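PDB 5X5H: cystathionine beta-lyases/cystathionine gamma-synthases from Corynebacterium glutamicum, which probably catalyses the pyridoxal-phosphate-dependent formation of L,L-cystathionine and succinate from O-succinyl-L-homoserine and L-cysteine, a step of methionine biosynthesis. Local coordinates for residues Q8-A13 with S184-Q189; V61-T66 with F242-T247; A69-K74 with V198-T203; A84-L89 with L146-T151. All coordinates share one frame; numbering follows the deposited sequence.

Contact 1 of 4, residues Q8-A13 with S184-Q189; sequences QGFSTA and SPYLQQ
Phe10 and Tyr186 meet as a T-shaped pair, with the edge of the tyrosine turned toward the face of the phenylalanine. The ring centroids lie 5.0 Å apart and the planes are inclined at 61°, well short of perpendicular. The atom that does most of the touching is Tyr186 CD1, which sits over the Phe10 face near its rim, 3.5 Å from Phe10 CD1. The root of the tyrosine side chain joins in: Tyr186 CB makes an off-centre CH-pi contact with the same ring, 4.1 Å from its centroid. Phe10 gets there because its CG stands anti to the backbone N (chi1 -173°), which sends the ring outward from the first turn of helix 10-16, just after the N-cap residue Gly9. Aromatic packing joins this N-terminal helix to the short helical turn 184-187 that follows strand 175-179 of the cofactor-binding domain. The far end of the ring reaches the backbone, with Phe10 CZ 3.4 Å from Tyr186 N, while Pro185 CB lies in the ring plane at the edge, 4.0 Å from Phe10 CE2. The receiving segment opens with an ST turn, in which Ser184 OG accepts at 3.1 Å from the same Tyr186 N that Phe10 CZ approaches. Beyond the rings, Tyr186 OH is hydrogen-bonded to Asp259, and Leu70 of helix 58-70 also packs against Phe10.

Contact 2 of 4, residues V61-T66 with F242-T247; sequences VALEQT and FDAYLT
With CG anti to the backbone N (chi1 171°) and chi2 at 62°, Leu63 spreads its two methyls toward helix 241-251, where Ala244 and Thr247, one helical turn apart, receive them. In Thr247 a chi1 of -56° sets OG1 beside the backbone N and CG2 anti to it, which presents the methyl to the leucine. The two branches of Leu63 divide the work. CD1 meets Thr247 CG2 at 3.8 Å, whereas CD2 rests on Ala244, 4.0 Å from Ala244 CA, and also lies 4.0 Å from Thr247 CG2. Because Ala244 carries only a methyl, the leucine can come down close to the helix backbone, and the CA atoms of Leu63 and Ala244 are 6.2 Å apart. The hydroxyl of Thr247 is satisfied within its own helix: OG1 donates to Asp243 O at 3.0 Å from above the carbonyl plane, and that oxygen also accepts from Thr247 N. Ala248 extends the leucine's seat along helix 241-251, while Leu246 packs on Leu246 of the second subunit. The result is buried, apolar helix-to-helix packing that joins helices 58-70 and 241-251 in this tetrameric PLP-dependent trans-sulfuration enzyme.

Contact 3 of 4, residues A69-K74 with V198-T203; sequences ALEGAK and VLHSTT. With PLP (pyridoxal-5'-phosphate), chain B.
Glu71 and His200 approach from opposite directions, the carboxylate coming to the edge of the imidazole with Glu71 CD near the ring plane. The carboxylate and ring planes are 36° apart. Beside the ring, Val198 CG1 touches Glu71 OE2 at 3.6 Å, adding an apolar neighbour. A bend at chi2 (-82°) turns the carboxylate toward strand 197-201 from the end of helix 58-70, where Gly72, with positive phi, closes a Schellman motif. The same oxygen, OE2, is hydrogen-bonded to Asn180. Glu71 also belongs, with Leu191, to a magnesium site. Pro185, in the turn 184-187, packs on both Glu71 and His200. Further along the strand segment lies the cofactor phosphate: Ser201 OG donates to PLP O2P at 2.8 Å, and Thr203 OG1 donates to the same oxygen at 2.7 Å. Gly82 N and Met83 N of this chain, with Tyr52 and Arg54 of the third subunit, bind the cofactor too. Thr203 OG1 is itself engaged by Gly214 N. Two hydroxyls gripping one phosphate oxygen imply a firmly anchored phosphate, and the magnesium beside Glu71 would be expected to offset the charge of its buried carboxylate.

Contact 4 of 4, residues A84-L89 with L146-T151; sequences AATDIL and LIWVET
Trp148 reaches from strand 144-150 to Thr86 and Leu89, one turn apart on helix 82-93, in the helix-on-sheet packing of the cofactor-binding domain that characterises the PLP aminotransferase-like fold. Its CB leaves the strand toward the helix and carries CG anti to the backbone N (chi1 -171°), so that the indole extends outward and its six-membered ring does the touching. At the far rim, CZ2 lies 4.0 Å from Thr86 CG2. The next atom, CH2, comes to 3.9 Å from the same methyl. On the other flank CZ3 meets Leu89 CD2, with both helix side chains running askew to the indole. Thr86 OG1 is hydrogen-bonded to Gly82 O in the first turn of the same helix, which fixes the rotation that points CG2 at the ring; Gly82 also binds the cofactor. Phe90 adds an edge-to-face ring partner to the tryptophan, and Val177 of the neighbouring strand packs on Leu89 as well as on Trp148. The gap between Leu89 CD2 and Trp148 CZ3 is 4.1 Å.

How the contacts relate
From the N terminus, helix 10-16 starts the loop of contact 1, which runs to the turn 184-187. Helix 58-70 then starts two more: its middle runs to helix 241-251 in contact 2, and its end to strand 197-201 in contact 3. Contact 4, between helix 82-93 and strand 144-150, opens last and closes first, within the spans of all three; contacts 1, 3 and 2 close after it in that order. Contact 1 therefore crosses contacts 2 and 3, whereas contact 3 lies within contact 2. The N-terminal helix, helix 58-70 and the seven-stranded sheet are tied together. Contacts 1 and 3 join through Gln189 NE2 and Leu70 O, while Leu199 packs contact 3 against Ala85 and Trp148 of contact 4.

Contact 1 of 4, residues Q8-A13 with S184-Q189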
loop_
_atom_site.group_PDB
_atom_site.type_symbol
_atom_site.label_atom_id
_atom_site.label_comp_id
_atom_site.label_asym_id
_atom_site.label_seq_id
_atom_site.Cartn_x
_atom_site.Cartn_y
_atom_site.Cartn_z
ATOM N N GLN A 8 9.078 -20.864 -22.849
ATOM C CA GLN A 8 8.972 -21.122 -21.360
ATOM C C GLN A 8 7.557 -21.420 -21.089
ATOM O O GLN A 8 6.670 -20.959 -21.831
ATOM C CB GLN A 8 9.347 -19.947 -20.500
ATOM C CG GLN A 8 10.788 -19.440 -20.664
ATOM C CD GLN A 8 11.871 -20.374 -20.107
ATOM O OE1 GLN A 8 12.432 -21.167 -20.867
ATOM N NE2 GLN A 8 12.270 -20.192 -18.842
ATOM N N GLY A 9 7.322 -22.095 -19.983
ATOM C CA GLY A 9 5.996 -22.485 -19.612
ATOM C C GLY A 9 5.159 -21.367 -18.981
ATOM O O GLY A 9 5.644 -20.285 -18.686
ATOM N N PHE A 10 3.865 -21.637 -18.868
ATOM C CA PHE A 10 2.898 -20.634 -18.363
ATOM C C PHE A 10 3.209 -20.202 -16.937
ATOM O O PHE A 10 3.166 -18.991 -16.674
ATOM C CB PHE A 10 1.488 -21.249 -18.387
ATOM C CG PHE A 10 0.389 -20.282 -18.045
ATOM C CD1 PHE A 10 0.097 -19.919 -16.776
ATOM C CD2 PHE A 10 -0.284 -19.672 -19.108
ATOM C CE1 PHE A 10 -0.923 -18.948 -16.552
ATOM C CE2 PHE A 10 -1.275 -18.725 -18.855
ATOM C CZ PHE A 10 -1.582 -18.365 -17.592
ATOM N N SER A 11 3.490 -21.152 -16.039
ATOM C CA SER A 11 3.849 -20.804 -14.676
ATOM C C SER A 11 5.132 -20.027 -14.585
ATOM O O SER A 11 5.202 -18.953 -13.887
ATOM C CB SER A 11 3.919 -21.980 -13.783
ATOM O OG SER A 11 2.653 -22.585 -13.593
ATOM N N THR A 12 6.117 -20.364 -15.406
ATOM C CA THR A 12 7.338 -19.583 -15.519
ATOM C C THR A 12 7.104 -18.186 -15.935
ATOM O O THR A 12 7.563 -17.202 -15.308
ATOM C CB THR A 12 8.320 -20.282 -16.412
ATOM O OG1 THR A 12 8.493 -21.612 -15.960
ATOM C CG2 THR A 12 9.731 -19.577 -16.426
ATOM N N ALA A 13 6.341 -18.018 -17.030
ATOM C CA ALA A 13 6.002 -16.688 -17.526
ATOM C C ALA A 13 5.232 -15.818 -16.580
ATOM O O ALA A 13 5.377 -14.576 -16.492
ATOM C CB ALA A 13 5.243 -16.751 -18.855
ATOM N N SER A 184 -9.607 -17.316 -18.335
ATOM C CA SER A 184 -8.232 -16.835 -18.051
ATOM C C SER A 184 -7.309 -17.274 -19.123
ATOM O O SER A 184 -7.548 -18.279 -19.821
ATOM C CB SER A 184 -7.759 -17.202 -16.649
ATOM O OG SER A 184 -7.069 -18.464 -16.660
ATOM N N PRO A 185 -6.118 -16.675 -19.168
ATOM C CA PRO A 185 -5.169 -17.123 -20.136
ATOM C C PRO A 185 -4.616 -18.523 -19.907
ATOM O O PRO A 185 -4.110 -19.173 -20.812
ATOM C CB PRO A 185 -4.013 -16.088 -20.044
ATOM C CG PRO A 185 -4.585 -14.901 -19.358
ATOM C CD PRO A 185 -5.644 -15.485 -18.431
ATOM N N TYR A 186 -4.747 -19.056 -18.688
ATOM C CA TYR A 186 -4.286 -20.404 -18.357
ATOM C C TYR A 186 -5.112 -21.471 -19.054
ATOM O O TYR A 186 -4.621 -22.532 -19.397
ATOM C CB TYR A 186 -4.368 -20.626 -16.862
ATOM C CG TYR A 186 -3.832 -21.964 -16.407
ATOM C CD1 TYR A 186 -2.508 -22.297 -16.700
ATOM C CD2 TYR A 186 -4.589 -22.855 -15.712
ATOM C CE1 TYR A 186 -1.973 -23.512 -16.248
ATOM C CE2 TYR A 186 -4.085 -24.049 -15.288
ATOM C CZ TYR A 186 -2.771 -24.322 -15.511
ATOM O OH TYR A 186 -2.269 -25.586 -15.054
ATOM N N LEU A 187 -6.400 -21.170 -19.302
ATOM C CA LEU A 187 -7.312 -22.193 -19.921
ATOM C C LEU A 187 -7.556 -21.947 -21.369
ATOM O O LEU A 187 -7.928 -22.908 -22.099
ATOM C CB LEU A 187 -8.621 -22.279 -19.158
ATOM C CG LEU A 187 -8.468 -22.605 -17.649
ATOM C CD1 LEU A 187 -9.892 -22.733 -17.058
ATOM C CD2 LEU A 187 -7.663 -23.849 -17.415
ATOM N N GLN A 188 -7.422 -20.745 -21.868
ATOM C CA GLN A 188 -7.833 -20.470 -23.226
ATOM C C GLN A 188 -7.086 -19.266 -23.791
ATOM O O GLN A 188 -6.834 -18.288 -23.057
ATOM C CB GLN A 188 -9.313 -20.134 -23.241
ATOM C CG GLN A 188 -9.988 -19.855 -24.599
ATOM C CD GLN A 188 -11.518 -19.739 -24.465
ATOM O OE1 GLN A 188 -12.252 -20.716 -24.800
ATOM N NE2 GLN A 188 -12.015 -18.667 -23.922
ATOM N N GLN A 189 -6.606 -19.336 -25.047
ATOM C CA GLN A 189 -5.803 -18.295 -25.638
ATOM C C GLN A 189 -6.425 -17.893 -26.981
ATOM O O GLN A 189 -6.022 -18.387 -28.039
ATOM C CB GLN A 189 -4.330 -18.718 -25.755
ATOM C CG GLN A 189 -3.670 -19.024 -24.438
ATOM C CD GLN A 189 -2.310 -19.612 -24.559
ATOM O OE1 GLN A 189 -2.147 -20.638 -25.229
ATOM N NE2 GLN A 189 -1.333 -19.061 -23.835
#

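Contact 2 of 4, residues V61-T66 with F242-T247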
loop_
_atom_site.group_PDB
_atom_site.type_symbol
_atom_site.label_atom_id
_atom_site.label_comp_id
_atom_site.label_asym_id
_atom_site.label_seq_id
_atom_site.Cartn_x
_atom_site.Cartn_y
_atom_site.Cartn_z
ATOM N N VAL A 61 3.633 -1.272 -16.636
ATOM C CA VAL A 61 4.148 -1.970 -17.839
ATOM C C VAL A 61 4.581 -3.383 -17.496
ATOM O O VAL A 61 4.349 -4.322 -18.276
ATOM C CB VAL A 61 5.279 -1.142 -18.488
ATOM C CG1 VAL A 61 5.975 -1.978 -19.558
ATOM C CG2 VAL A 61 4.678 0.094 -19.082
ATOM N N ALA A 62 5.101 -3.628 -16.299
ATOM C CA ALA A 62 5.434 -5.007 -15.881
ATOM C C ALA A 62 4.231 -5.921 -15.930
ATOM O O ALA A 62 4.286 -7.060 -16.455
ATOM C CB ALA A 62 6.164 -5.048 -14.533
ATOM N N LEU A 63 3.127 -5.437 -15.386
ATOM C CA LEU A 63 1.860 -6.190 -15.459
ATOM C C LEU A 63 1.385 -6.465 -16.877
ATOM O O LEU A 63 1.077 -7.632 -17.252
ATOM C CB LEU A 63 0.791 -5.492 -14.672
ATOM C CG LEU A 63 -0.630 -6.049 -14.820
ATOM C CD1 LEU A 63 -0.763 -7.489 -14.344
ATOM C CD2 LEU A 63 -1.620 -5.140 -14.195
ATOM N N GLU A 64 1.389 -5.416 -17.668
ATOM C CA GLU A 64 0.979 -5.485 -19.074
ATOM C C GLU A 64 1.741 -6.497 -19.849
ATOM O O GLU A 64 1.208 -7.367 -20.587
ATOM C CB GLU A 64 1.200 -4.104 -19.745
ATOM C CG GLU A 64 0.212 -3.074 -19.243
ATOM C CD GLU A 64 0.412 -1.641 -19.780
ATOM O OE1 GLU A 64 1.548 -1.335 -20.310
ATOM O OE2 GLU A 64 -0.510 -0.794 -19.644
ATOM N N GLN A 65 3.063 -6.526 -19.673
ATOM C CA GLN A 65 3.928 -7.443 -20.398
ATOM C C GLN A 65 3.727 -8.856 -19.970
ATOM O O GLN A 65 3.870 -9.802 -20.742
ATOM C CB GLN A 65 5.395 -6.991 -20.262
ATOM C CG GLN A 65 5.662 -5.681 -20.980
ATOM C CD GLN A 65 5.495 -5.735 -22.438
ATOM O OE1 GLN A 65 4.593 -5.123 -23.058
ATOM N NE2 GLN A 65 6.293 -6.598 -23.053
ATOM N N THR A 66 3.397 -9.091 -18.701
ATOM C CA THR A 66 3.174 -10.387 -18.151
ATOM C C THR A 66 1.904 -10.962 -18.800
ATOM O O THR A 66 1.886 -12.066 -19.313
ATOM C CB THR A 66 3.071 -10.425 -16.658
ATOM O OG1 THR A 66 4.197 -9.811 -16.027
ATOM C CG2 THR A 66 3.002 -11.842 -16.150
ATOM N N PHE A 242 -0.110 0.745 -7.181
ATOM C CA PHE A 242 -0.284 -0.230 -6.103
ATOM C C PHE A 242 -1.156 -1.342 -6.649
ATOM O O PHE A 242 -0.906 -2.527 -6.383
ATOM C CB PHE A 242 -0.960 0.439 -4.849
ATOM C CG PHE A 242 -0.123 1.426 -4.196
ATOM C CD1 PHE A 242 0.832 1.025 -3.240
ATOM C CD2 PHE A 242 -0.196 2.776 -4.559
ATOM C CE1 PHE A 242 1.722 1.942 -2.658
ATOM C CE2 PHE A 242 0.693 3.677 -3.938
ATOM C CZ PHE A 242 1.590 3.249 -3.030
ATOM N N ASP A 243 -2.225 -1.013 -7.358
ATOM C CA ASP A 243 -3.127 -2.050 -7.892
ATOM C C ASP A 243 -2.387 -2.870 -8.923
ATOM O O ASP A 243 -2.545 -4.095 -8.976
ATOM C CB ASP A 243 -4.344 -1.405 -8.497
ATOM C CG ASP A 243 -5.354 -0.967 -7.398
ATOM O OD1 ASP A 243 -5.102 -1.126 -6.170
ATOM O OD2 ASP A 243 -6.415 -0.499 -7.843
ATOM N N ALA A 244 -1.588 -2.275 -9.819
ATOM C CA ALA A 244 -0.874 -3.063 -10.841
ATOM C C ALA A 244 0.130 -3.994 -10.162
ATOM O O ALA A 244 0.310 -5.148 -10.628
ATOM C CB ALA A 244 -0.113 -2.169 -11.760
ATOM N N TYR A 245 0.760 -3.599 -9.068
ATOM C CA TYR A 245 1.631 -4.501 -8.314
ATOM C C TYR A 245 0.836 -5.652 -7.711
ATOM O O TYR A 245 1.248 -6.837 -7.857
ATOM C CB TYR A 245 2.343 -3.733 -7.146
ATOM C CG TYR A 245 3.204 -4.694 -6.350
ATOM C CD1 TYR A 245 4.412 -5.076 -6.800
ATOM C CD2 TYR A 245 2.721 -5.225 -5.174
ATOM C CE1 TYR A 245 5.182 -5.990 -6.175
ATOM C CE2 TYR A 245 3.455 -6.201 -4.501
ATOM C CZ TYR A 245 4.691 -6.597 -5.047
ATOM O OH TYR A 245 5.467 -7.628 -4.420
ATOM N N LEU A 246 -0.294 -5.360 -7.081
ATOM C CA LEU A 246 -1.141 -6.402 -6.455
ATOM C C LEU A 246 -1.704 -7.390 -7.468
ATOM O O LEU A 246 -1.795 -8.604 -7.216
ATOM C CB LEU A 246 -2.236 -5.824 -5.587
ATOM C CG LEU A 246 -1.687 -5.197 -4.312
ATOM C CD1 LEU A 246 -2.905 -4.458 -3.770
ATOM C CD2 LEU A 246 -1.132 -6.236 -3.361
ATOM N N THR A 247 -2.151 -6.865 -8.601
ATOM C CA THR A 247 -2.631 -7.702 -9.693
ATOM C C THR A 247 -1.524 -8.662 -10.130
ATOM O O THR A 247 -1.764 -9.888 -10.316
ATOM C CB THR A 247 -3.200 -6.913 -10.865
ATOM O OG1 THR A 247 -4.261 -6.018 -10.416
ATOM C CG2 THR A 247 -3.704 -7.827 -11.997
#

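Contact 3 of 4, residues A69-K74 with V198-T203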
loop_
_atom_site.group_PDB
_atom_site.type_symbol
_atom_site.label_atom_id
_atom_site.label_comp_id
_atom_site.label_asym_id
_atom_site.label_seq_id
_atom_site.Cartn_x
_atom_site.Cartn_y
_atom_site.Cartn_z
ATOM N N ALA A 69 2.317 -11.862 -22.428
ATOM C CA ALA A 69 3.061 -13.094 -22.658
ATOM C C ALA A 69 2.183 -14.284 -22.439
ATOM O O ALA A 69 2.234 -15.297 -23.203
ATOM C CB ALA A 69 4.283 -13.185 -21.730
ATOM N N LEU A 70 1.292 -14.272 -21.426
ATOM C CA LEU A 70 0.424 -15.427 -21.071
ATOM C C LEU A 70 -0.624 -15.658 -22.155
ATOM O O LEU A 70 -1.124 -16.796 -22.161
ATOM C CB LEU A 70 -0.198 -15.155 -19.756
ATOM C CG LEU A 70 0.776 -15.115 -18.548
ATOM C CD1 LEU A 70 0.035 -14.731 -17.355
ATOM C CD2 LEU A 70 1.591 -16.346 -18.426
ATOM N N GLU A 71 -0.930 -14.660 -22.963
ATOM C CA GLU A 71 -1.895 -14.786 -24.089
ATOM C C GLU A 71 -1.258 -15.052 -25.418
ATOM O O GLU A 71 -1.935 -15.114 -26.419
ATOM C CB GLU A 71 -2.799 -13.559 -24.109
ATOM C CG GLU A 71 -3.794 -13.507 -22.976
ATOM C CD GLU A 71 -5.047 -14.348 -23.218
ATOM O OE1 GLU A 71 -5.093 -15.287 -24.057
ATOM O OE2 GLU A 71 -6.014 -14.257 -22.384
ATOM N N GLY A 72 0.074 -15.164 -25.430
ATOM C CA GLY A 72 0.736 -15.278 -26.709
ATOM C C GLY A 72 0.713 -14.028 -27.522
ATOM O O GLY A 72 0.635 -14.007 -28.790
ATOM N N ALA A 73 0.668 -12.856 -26.869
ATOM C CA ALA A 73 0.532 -11.550 -27.425
ATOM C C ALA A 73 1.832 -10.738 -27.360
ATOM O O ALA A 73 2.495 -10.809 -26.283
ATOM C CB ALA A 73 -0.601 -10.768 -26.725
ATOM N N LYS A 74 2.144 -9.955 -28.352
ATOM C CA LYS A 74 3.277 -9.024 -28.246
ATOM C C LYS A 74 2.929 -7.814 -27.393
ATOM O O LYS A 74 3.789 -7.258 -26.697
ATOM C CB LYS A 74 3.656 -8.500 -29.640
ATOM C CG LYS A 74 4.194 -9.584 -30.567
ATOM C CD LYS A 74 4.370 -9.060 -32.010
ATOM C CE LYS A 74 4.345 -10.215 -32.998
ATOM N NZ LYS A 74 5.012 -9.782 -34.251
ATOM N N VAL A 198 -8.006 -9.489 -27.165
ATOM C CA VAL A 198 -8.545 -10.203 -25.997
ATOM C C VAL A 198 -8.681 -9.210 -24.876
ATOM O O VAL A 198 -7.750 -8.434 -24.632
ATOM C CB VAL A 198 -7.705 -11.418 -25.577
ATOM C CG1 VAL A 198 -8.147 -12.010 -24.278
ATOM C CG2 VAL A 198 -7.754 -12.477 -26.671
ATOM N N LEU A 199 -9.805 -9.266 -24.179
ATOM C CA LEU A 199 -10.098 -8.447 -23.016
ATOM C C LEU A 199 -10.145 -9.305 -21.778
ATOM O O LEU A 199 -10.793 -10.357 -21.776
ATOM C CB LEU A 199 -11.410 -7.748 -23.249
ATOM C CG LEU A 199 -12.143 -6.781 -22.280
ATOM C CD1 LEU A 199 -12.652 -7.442 -21.043
ATOM C CD2 LEU A 199 -11.428 -5.593 -21.903
ATOM N N HIS A 200 -9.638 -8.783 -20.667
ATOM C CA HIS A 200 -9.825 -9.306 -19.353
ATOM C C HIS A 200 -10.310 -8.297 -18.349
ATOM O O HIS A 200 -9.759 -7.205 -18.280
ATOM C CB HIS A 200 -8.478 -9.870 -18.736
ATOM C CG HIS A 200 -8.054 -11.104 -19.386
ATOM N ND1 HIS A 200 -7.160 -11.223 -20.432
ATOM C CD2 HIS A 200 -8.536 -12.331 -19.150
ATOM C CE1 HIS A 200 -7.113 -12.519 -20.767
ATOM N NE2 HIS A 200 -7.960 -13.175 -19.981
ATOM N N SER A 201 -11.209 -8.685 -17.467
ATOM C CA SER A 201 -11.382 -8.065 -16.135
ATOM C C SER A 201 -10.346 -8.752 -15.210
ATOM O O SER A 201 -10.570 -9.891 -14.862
ATOM C CB SER A 201 -12.738 -8.279 -15.626
ATOM O OG SER A 201 -12.748 -7.874 -14.229
ATOM N N THR A 202 -9.238 -8.111 -14.880
ATOM C CA THR A 202 -8.262 -8.686 -13.975
ATOM C C THR A 202 -8.745 -8.681 -12.570
ATOM O O THR A 202 -8.156 -9.337 -11.678
ATOM C CB THR A 202 -6.925 -7.996 -14.129
ATOM O OG1 THR A 202 -7.026 -6.602 -13.745
ATOM C CG2 THR A 202 -6.388 -8.008 -15.526
ATOM N N THR A 203 -9.873 -7.972 -12.281
ATOM C CA THR A 203 -10.596 -8.056 -11.016
ATOM C C THR A 203 -10.857 -9.459 -10.554
ATOM O O THR A 203 -11.019 -9.698 -9.352
ATOM C CB THR A 203 -11.930 -7.308 -11.233
ATOM O OG1 THR A 203 -11.656 -6.020 -11.800
ATOM C CG2 THR A 203 -12.639 -7.104 -9.904
HETATM N N1 PLP B . -16.474 -9.177 -18.365
HETATM C C2 PLP B . -16.832 -10.190 -17.607
HETATM C C2A PLP B . -16.984 -11.514 -18.276
HETATM C C3 PLP B . -16.877 -10.045 -16.260
HETATM O O3 PLP B . -17.214 -11.077 -15.414
HETATM C C4 PLP B . -16.634 -8.806 -15.644
HETATM C C4A PLP B . -16.714 -8.679 -14.177
HETATM C C5 PLP B . -16.415 -7.683 -16.477
HETATM C C6 PLP B . -16.331 -7.943 -17.833
HETATM C C5A PLP B . -16.260 -6.254 -15.960
HETATM O O4P PLP B . -14.976 -6.068 -15.274
HETATM P P PLP B . -14.852 -5.036 -14.077
HETATM O O1P PLP B . -15.847 -5.452 -13.013
HETATM O O2P PLP B . -13.387 -5.235 -13.738
HETATM O O3P PLP B . -15.118 -3.636 -14.635
#

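Contact 4 of 4, residues A84-L89 with L146-T151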
loop_
_atom_site.group_PDB
_atom_site.type_symbol
_atom_site.label_atom_id
_atom_site.label_comp_id
_atom_site.label_asym_id
_atom_site.label_seq_id
_atom_site.Cartn_x
_atom_site.Cartn_y
_atom_site.Cartn_z
ATOM N N ALA A 84 -13.695 -0.309 -18.067
ATOM C CA ALA A 84 -13.011 0.815 -18.738
ATOM C C ALA A 84 -12.211 0.338 -19.895
ATOM O O ALA A 84 -12.085 1.018 -20.946
ATOM C CB ALA A 84 -12.039 1.507 -17.774
ATOM N N ALA A 85 -11.613 -0.862 -19.794
ATOM C CA ALA A 85 -10.882 -1.488 -20.904
ATOM C C ALA A 85 -11.849 -1.718 -22.081
ATOM O O ALA A 85 -11.512 -1.535 -23.247
ATOM C CB ALA A 85 -10.254 -2.791 -20.423
ATOM N N THR A 86 -13.067 -2.194 -21.761
ATOM C CA THR A 86 -14.106 -2.465 -22.803
ATOM C C THR A 86 -14.449 -1.131 -23.461
ATOM O O THR A 86 -14.517 -1.051 -24.705
ATOM C CB THR A 86 -15.339 -3.096 -22.154
ATOM O OG1 THR A 86 -14.980 -4.388 -21.575
ATOM C CG2 THR A 86 -16.471 -3.341 -23.143
ATOM N N ASP A 87 -14.688 -0.095 -22.699
ATOM C CA ASP A 87 -15.029 1.192 -23.252
ATOM C C ASP A 87 -13.969 1.729 -24.184
ATOM O O ASP A 87 -14.250 2.211 -25.290
ATOM C CB ASP A 87 -15.264 2.137 -22.092
ATOM C CG ASP A 87 -15.604 3.523 -22.532
ATOM O OD1 ASP A 87 -16.736 3.689 -23.097
ATOM O OD2 ASP A 87 -14.845 4.541 -22.285
ATOM N N ILE A 88 -12.721 1.635 -23.789
ATOM C CA ILE A 88 -11.605 2.074 -24.648
ATOM C C ILE A 88 -11.559 1.248 -25.901
ATOM O O ILE A 88 -11.408 1.837 -27.008
ATOM C CB ILE A 88 -10.253 1.954 -23.896
ATOM C CG1 ILE A 88 -10.148 2.957 -22.742
ATOM C CG2 ILE A 88 -9.099 2.189 -24.872
ATOM C CD1 ILE A 88 -10.316 4.408 -23.098
ATOM N N LEU A 89 -11.694 -0.079 -25.841
ATOM C CA LEU A 89 -11.616 -0.874 -27.047
ATOM C C LEU A 89 -12.774 -0.518 -27.957
ATOM O O LEU A 89 -12.611 -0.353 -29.200
ATOM C CB LEU A 89 -11.564 -2.389 -26.696
ATOM C CG LEU A 89 -10.990 -3.476 -27.513
ATOM C CD1 LEU A 89 -9.753 -3.096 -28.262
ATOM C CD2 LEU A 89 -11.006 -4.693 -26.611
ATOM N N LEU A 146 -17.219 -4.881 -35.314
ATOM C CA LEU A 146 -16.877 -5.611 -34.078
ATOM C C LEU A 146 -17.831 -6.764 -33.900
ATOM O O LEU A 146 -19.065 -6.558 -33.907
ATOM C CB LEU A 146 -16.990 -4.617 -32.918
ATOM C CG LEU A 146 -16.588 -5.167 -31.545
ATOM C CD1 LEU A 146 -15.219 -5.783 -31.473
ATOM C CD2 LEU A 146 -16.746 -3.983 -30.555
ATOM N N ILE A 147 -17.276 -7.906 -33.643
ATOM C CA ILE A 147 -18.034 -9.079 -33.092
ATOM C C ILE A 147 -17.462 -9.303 -31.671
ATOM O O ILE A 147 -16.232 -9.518 -31.539
ATOM C CB ILE A 147 -17.843 -10.315 -33.954
ATOM C CG1 ILE A 147 -18.236 -9.996 -35.432
ATOM C CG2 ILE A 147 -18.646 -11.521 -33.414
ATOM C CD1 ILE A 147 -17.939 -11.144 -36.355
ATOM N N TRP A 148 -18.312 -9.208 -30.673
ATOM C CA TRP A 148 -17.939 -9.306 -29.269
ATOM C C TRP A 148 -18.352 -10.657 -28.719
ATOM O O TRP A 148 -19.578 -10.954 -28.701
ATOM C CB TRP A 148 -18.603 -8.192 -28.481
ATOM C CG TRP A 148 -18.063 -8.133 -27.079
ATOM C CD1 TRP A 148 -18.551 -8.738 -25.961
ATOM C CD2 TRP A 148 -16.899 -7.402 -26.700
ATOM N NE1 TRP A 148 -17.766 -8.392 -24.869
ATOM C CE2 TRP A 148 -16.729 -7.619 -25.330
ATOM C CE3 TRP A 148 -16.015 -6.554 -27.393
ATOM C CZ2 TRP A 148 -15.706 -6.974 -24.612
ATOM C CZ3 TRP A 148 -14.948 -5.928 -26.661
ATOM C CH2 TRP A 148 -14.852 -6.148 -25.284
ATOM N N VAL A 149 -17.396 -11.475 -28.344
ATOM C CA VAL A 149 -17.679 -12.823 -27.889
ATOM C C VAL A 149 -17.221 -12.969 -26.429
ATOM O O VAL A 149 -16.040 -12.620 -26.150
ATOM C CB VAL A 149 -17.002 -13.860 -28.797
ATOM C CG1 VAL A 149 -16.950 -15.245 -28.164
ATOM C CG2 VAL A 149 -17.777 -13.898 -30.170
ATOM N N GLU A 150 -17.990 -13.537 -25.548
ATOM C CA GLU A 150 -17.552 -14.016 -24.256
ATOM C C GLU A 150 -17.652 -15.493 -24.300
ATOM O O GLU A 150 -18.715 -16.019 -24.669
ATOM C CB GLU A 150 -18.451 -13.653 -23.124
ATOM C CG GLU A 150 -18.372 -12.369 -22.621
ATOM C CD GLU A 150 -19.352 -12.125 -21.487
ATOM O OE1 GLU A 150 -19.782 -13.002 -20.701
ATOM O OE2 GLU A 150 -19.636 -10.957 -21.316
ATOM N N THR A 151 -16.660 -16.292 -23.905
ATOM C CA THR A 151 -16.824 -17.725 -23.815
ATOM C C THR A 151 -15.890 -18.304 -22.759
ATOM O O THR A 151 -14.680 -18.067 -22.833
ATOM C CB THR A 151 -16.640 -18.378 -25.199
ATOM O OG1 THR A 151 -16.886 -19.783 -25.116
ATOM C CG2 THR A 151 -15.306 -18.228 -25.862
#